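Long-range contact in Pre-mRNA splicing factor PRP8 (Cyanidioschyzon merolae, PDB 6NQI), which probably binds the U2, U5 and U6 snRNAs and the pre-mRNA intron in the spliceosome and is represented here by its RNase H-like domain: residues 138-150 with 192-204. Residues are numbered along the deposited sequence; the frame is centred on the assembly and turned at random.
Sequences SIWSGYADWLEHV and TPWLWPALPETDW
The amide of Ser141 gives Pro193 O a nearly straight hydrogen bond (N to O 3.0 Å, 168° at the hydrogen). Leu195 N returns a weak bond to Ser141 O, completing a single parallel beta bridge between Ser141 and Trp194. Pro193 crosses the Trp140 indole at about a right angle and sets CG over one face, 3.8 Å from the six-membered ring centroid, a CH-pi contact. Trp194 starts out away from the other segment, but with CG anti to its carbonyl carbon (chi1 -65°) the indole lies against the turn: Ala144 CA stands over the five-membered ring, while Asp145 CB meets Trp194 CH2 at 3.5 Å. Trp196 NE1 makes a weak, bent bond to Gly142 O in the indole plane (3.1 Å). Trp146 CZ2 lies over a face of Trp196, the rings slid apart with little overlap. Completing an aromatic cluster, Trp146 also drives its NE1 edge into a face of Trp204, a T-shaped pair with five-membered ring centroids 4.6 Å apart and planes at 74°; Leu199 CD1 covers the opposite face. With an alanine in place of Trp204, the Trp146 edge would probably lose its aromatic face and a gap open beside Leu199. The Glu201 chain, bent at chi2, crosses His149 and Val150 at a slant, CG against His149 CB and carboxylate against Val150 CG1; Arg158 of helix 152-168 salt-bridges it and makes a cation-pi contact with Trp146. The contact thus runs from edge strand 137-141 of the RNase H-like domain, paired with strand 37-43, to the start of helix 201-210.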
# COMPACT_ATOMS: atom_id res chain seq x y z
N SER A 138 9.29 -5.80 1.64
CA SER A 138 8.63 -7.08 1.42
C SER A 138 7.44 -6.88 0.48
O SER A 138 6.88 -5.79 0.37
CB SER A 138 8.17 -7.72 2.76
OG SER A 138 7.60 -6.77 3.64
N ILE A 139 7.09 -7.94 -0.25
CA ILE A 139 6.00 -7.90 -1.22
C ILE A 139 4.99 -8.99 -0.87
O ILE A 139 5.35 -10.17 -0.81
CB ILE A 139 6.50 -8.05 -2.67
CG1 ILE A 139 7.45 -6.90 -3.02
CG2 ILE A 139 5.35 -8.08 -3.63
CD1 ILE A 139 8.19 -7.08 -4.32
N TRP A 140 3.74 -8.59 -0.70
CA TRP A 140 2.64 -9.47 -0.35
C TRP A 140 1.65 -9.51 -1.50
O TRP A 140 1.64 -8.63 -2.36
CB TRP A 140 1.95 -9.00 0.94
CG TRP A 140 2.91 -8.83 2.09
CD1 TRP A 140 3.91 -7.91 2.18
CD2 TRP A 140 2.99 -9.62 3.27
NE1 TRP A 140 4.59 -8.07 3.35
CE2 TRP A 140 4.05 -9.12 4.04
CE3 TRP A 140 2.26 -10.71 3.76
CZ2 TRP A 140 4.40 -9.67 5.28
CZ3 TRP A 140 2.61 -11.25 4.98
CH2 TRP A 140 3.66 -10.73 5.73
N SER A 141 0.83 -10.55 -1.56
CA SER A 141 -0.24 -10.60 -2.56
C SER A 141 -1.53 -10.17 -1.88
O SER A 141 -2.10 -10.91 -1.08
CB SER A 141 -0.36 -11.99 -3.19
OG SER A 141 -1.26 -12.80 -2.48
N GLY A 142 -1.97 -8.95 -2.17
CA GLY A 142 -3.15 -8.42 -1.52
C GLY A 142 -4.48 -8.99 -1.98
O GLY A 142 -5.49 -8.75 -1.31
N TYR A 143 -4.50 -9.77 -3.06
CA TYR A 143 -5.72 -10.42 -3.53
C TYR A 143 -5.71 -11.92 -3.28
O TYR A 143 -6.56 -12.63 -3.82
CB TYR A 143 -5.96 -10.14 -5.02
CG TYR A 143 -6.24 -8.69 -5.36
CD1 TYR A 143 -6.51 -7.78 -4.37
CD2 TYR A 143 -6.25 -8.25 -6.70
CE1 TYR A 143 -6.76 -6.46 -4.67
CE2 TYR A 143 -6.52 -6.92 -7.01
CZ TYR A 143 -6.77 -6.04 -5.99
OH TYR A 143 -7.03 -4.72 -6.24
N ALA A 144 -4.75 -12.41 -2.49
CA ALA A 144 -4.73 -13.81 -2.11
C ALA A 144 -4.86 -14.68 -3.35
O ALA A 144 -4.03 -14.60 -4.26
CB ALA A 144 -5.88 -14.12 -1.14
N ASP A 145 -5.95 -15.44 -3.40
CA ASP A 145 -6.34 -16.25 -4.55
C ASP A 145 -7.70 -15.83 -5.07
O ASP A 145 -8.43 -16.65 -5.63
CB ASP A 145 -6.38 -17.73 -4.17
CG ASP A 145 -7.43 -18.02 -3.09
OD1 ASP A 145 -8.08 -19.09 -3.15
OD2 ASP A 145 -7.60 -17.16 -2.19
N TRP A 146 -8.09 -14.57 -4.86
CA TRP A 146 -9.43 -14.16 -5.26
C TRP A 146 -9.60 -14.23 -6.78
O TRP A 146 -10.64 -14.68 -7.28
CB TRP A 146 -9.75 -12.76 -4.74
CG TRP A 146 -9.62 -12.63 -3.25
CD1 TRP A 146 -9.54 -13.65 -2.34
CD2 TRP A 146 -9.61 -11.41 -2.51
NE1 TRP A 146 -9.46 -13.13 -1.07
CE2 TRP A 146 -9.49 -11.76 -1.14
CE3 TRP A 146 -9.68 -10.06 -2.86
CZ2 TRP A 146 -9.44 -10.81 -0.13
CZ3 TRP A 146 -9.62 -9.10 -1.85
CH2 TRP A 146 -9.50 -9.49 -0.50
N LEU A 147 -8.56 -13.84 -7.54
CA LEU A 147 -8.66 -13.88 -9.00
C LEU A 147 -8.93 -15.29 -9.52
O LEU A 147 -9.19 -15.44 -10.73
CB LEU A 147 -7.39 -13.30 -9.62
CG LEU A 147 -7.14 -11.82 -9.31
CD1 LEU A 147 -6.12 -11.22 -10.26
CD2 LEU A 147 -8.41 -10.99 -9.25
N GLU A 148 -8.90 -16.30 -8.66
CA GLU A 148 -9.33 -17.64 -9.05
C GLU A 148 -10.84 -17.74 -9.21
O GLU A 148 -11.32 -18.52 -10.04
CB GLU A 148 -8.90 -18.65 -7.99
CG GLU A 148 -7.44 -18.91 -7.93
CD GLU A 148 -7.01 -19.83 -9.04
OE1 GLU A 148 -7.10 -21.07 -8.86
OE2 GLU A 148 -6.63 -19.29 -10.11
N HIS A 149 -11.58 -16.96 -8.43
CA HIS A 149 -13.02 -17.15 -8.29
C HIS A 149 -13.85 -15.91 -8.55
O HIS A 149 -15.07 -16.05 -8.72
CB HIS A 149 -13.36 -17.67 -6.89
CG HIS A 149 -12.67 -18.94 -6.52
ND1 HIS A 149 -11.37 -18.98 -6.04
CD2 HIS A 149 -13.10 -20.23 -6.55
CE1 HIS A 149 -11.03 -20.23 -5.81
NE2 HIS A 149 -12.06 -21.01 -6.11
N VAL A 150 -13.27 -14.72 -8.53
CA VAL A 150 -14.04 -13.50 -8.77
C VAL A 150 -13.35 -12.75 -9.89
O VAL A 150 -12.17 -12.99 -10.20
CB VAL A 150 -14.13 -12.61 -7.50
CG1 VAL A 150 -14.70 -13.38 -6.32
CG2 VAL A 150 -12.77 -11.96 -7.19
N THR A 192 4.95 -13.21 -2.58
CA THR A 192 4.77 -14.59 -2.14
C THR A 192 3.70 -14.70 -1.03
O THR A 192 2.65 -15.31 -1.28
CB THR A 192 6.12 -15.26 -1.65
OG1 THR A 192 7.09 -15.25 -2.70
CG2 THR A 192 5.90 -16.70 -1.20
N PRO A 193 3.92 -14.13 0.16
CA PRO A 193 2.98 -14.39 1.26
C PRO A 193 1.62 -13.75 1.02
O PRO A 193 1.51 -12.63 0.50
CB PRO A 193 3.69 -13.79 2.48
CG PRO A 193 4.56 -12.72 1.94
CD PRO A 193 4.97 -13.17 0.56
N TRP A 194 0.56 -14.47 1.41
CA TRP A 194 -0.78 -13.89 1.30
C TRP A 194 -1.05 -13.01 2.51
O TRP A 194 -0.76 -13.38 3.65
CB TRP A 194 -1.87 -14.97 1.22
CG TRP A 194 -1.84 -15.85 -0.02
CD1 TRP A 194 -0.88 -15.87 -0.99
CD2 TRP A 194 -2.82 -16.84 -0.40
NE1 TRP A 194 -1.20 -16.82 -1.95
CE2 TRP A 194 -2.38 -17.43 -1.60
CE3 TRP A 194 -4.01 -17.30 0.18
CZ2 TRP A 194 -3.09 -18.44 -2.25
CZ3 TRP A 194 -4.72 -18.31 -0.47
CH2 TRP A 194 -4.26 -18.86 -1.67
N LEU A 195 -1.66 -11.88 2.25
CA LEU A 195 -2.03 -10.93 3.28
C LEU A 195 -3.25 -11.40 4.07
O LEU A 195 -3.46 -10.93 5.19
CB LEU A 195 -2.29 -9.59 2.60
CG LEU A 195 -2.50 -8.30 3.36
CD1 LEU A 195 -1.14 -7.74 3.74
CD2 LEU A 195 -3.26 -7.33 2.48
N TRP A 196 -4.08 -12.26 3.48
CA TRP A 196 -5.31 -12.82 4.03
C TRP A 196 -5.27 -14.34 4.19
O TRP A 196 -4.54 -15.03 3.48
CB TRP A 196 -6.47 -12.46 3.11
CG TRP A 196 -6.43 -11.04 2.79
CD1 TRP A 196 -6.04 -10.47 1.61
CD2 TRP A 196 -6.74 -9.96 3.67
NE1 TRP A 196 -6.13 -9.11 1.69
CE2 TRP A 196 -6.55 -8.76 2.94
CE3 TRP A 196 -7.19 -9.88 4.99
CZ2 TRP A 196 -6.78 -7.51 3.50
CZ3 TRP A 196 -7.43 -8.64 5.54
CH2 TRP A 196 -7.22 -7.47 4.80
N PRO A 197 -6.10 -14.89 5.09
CA PRO A 197 -6.17 -16.34 5.23
C PRO A 197 -6.84 -17.00 4.04
O PRO A 197 -7.62 -16.38 3.31
CB PRO A 197 -7.02 -16.52 6.50
CG PRO A 197 -7.89 -15.32 6.51
CD PRO A 197 -7.02 -14.21 6.01
N ALA A 198 -6.54 -18.29 3.86
CA ALA A 198 -7.04 -19.07 2.73
C ALA A 198 -8.46 -19.57 2.99
O ALA A 198 -8.67 -20.62 3.59
CB ALA A 198 -6.10 -20.25 2.45
N LEU A 199 -9.46 -18.81 2.52
CA LEU A 199 -10.87 -19.14 2.74
C LEU A 199 -11.62 -19.43 1.44
O LEU A 199 -11.28 -18.89 0.38
CB LEU A 199 -11.58 -17.99 3.47
CG LEU A 199 -11.06 -17.50 4.81
CD1 LEU A 199 -11.87 -16.29 5.23
CD2 LEU A 199 -11.13 -18.59 5.87
N PRO A 200 -12.68 -20.26 1.49
CA PRO A 200 -13.53 -20.44 0.31
C PRO A 200 -14.33 -19.18 0.03
O PRO A 200 -14.40 -18.26 0.84
CB PRO A 200 -14.45 -21.61 0.70
CG PRO A 200 -13.80 -22.24 1.88
CD PRO A 200 -13.09 -21.14 2.59
N GLU A 201 -14.97 -19.16 -1.14
CA GLU A 201 -15.66 -17.95 -1.57
C GLU A 201 -16.94 -17.69 -0.79
O GLU A 201 -17.34 -16.54 -0.65
CB GLU A 201 -15.99 -18.01 -3.06
CG GLU A 201 -14.89 -17.55 -4.00
CD GLU A 201 -14.52 -16.07 -3.84
OE1 GLU A 201 -15.43 -15.23 -3.68
OE2 GLU A 201 -13.31 -15.75 -3.92
N THR A 202 -17.60 -18.74 -0.30
CA THR A 202 -18.83 -18.54 0.46
C THR A 202 -18.57 -17.76 1.74
O THR A 202 -19.31 -16.83 2.08
CB THR A 202 -19.51 -19.88 0.75
OG1 THR A 202 -18.55 -20.80 1.29
CG2 THR A 202 -20.10 -20.46 -0.52
N ASP A 203 -17.54 -18.15 2.49
CA ASP A 203 -17.16 -17.41 3.68
C ASP A 203 -16.72 -15.99 3.34
O ASP A 203 -16.99 -15.06 4.11
CB ASP A 203 -16.08 -18.17 4.44
CG ASP A 203 -16.63 -19.38 5.19
OD1 ASP A 203 -17.80 -19.33 5.64
OD2 ASP A 203 -15.91 -20.39 5.28
N TRP A 204 -16.05 -15.79 2.20
CA TRP A 204 -15.71 -14.45 1.74
C TRP A 204 -16.97 -13.62 1.49
O TRP A 204 -17.02 -12.43 1.83
CB TRP A 204 -14.83 -14.52 0.49
CG TRP A 204 -13.34 -14.62 0.79
CD1 TRP A 204 -12.46 -15.58 0.34
CD2 TRP A 204 -12.56 -13.73 1.60
NE1 TRP A 204 -11.19 -15.34 0.83
CE2 TRP A 204 -11.23 -14.21 1.61
CE3 TRP A 204 -12.86 -12.57 2.33
CZ2 TRP A 204 -10.23 -13.59 2.31
CZ3 TRP A 204 -11.86 -11.95 3.02
CH2 TRP A 204 -10.56 -12.46 3.01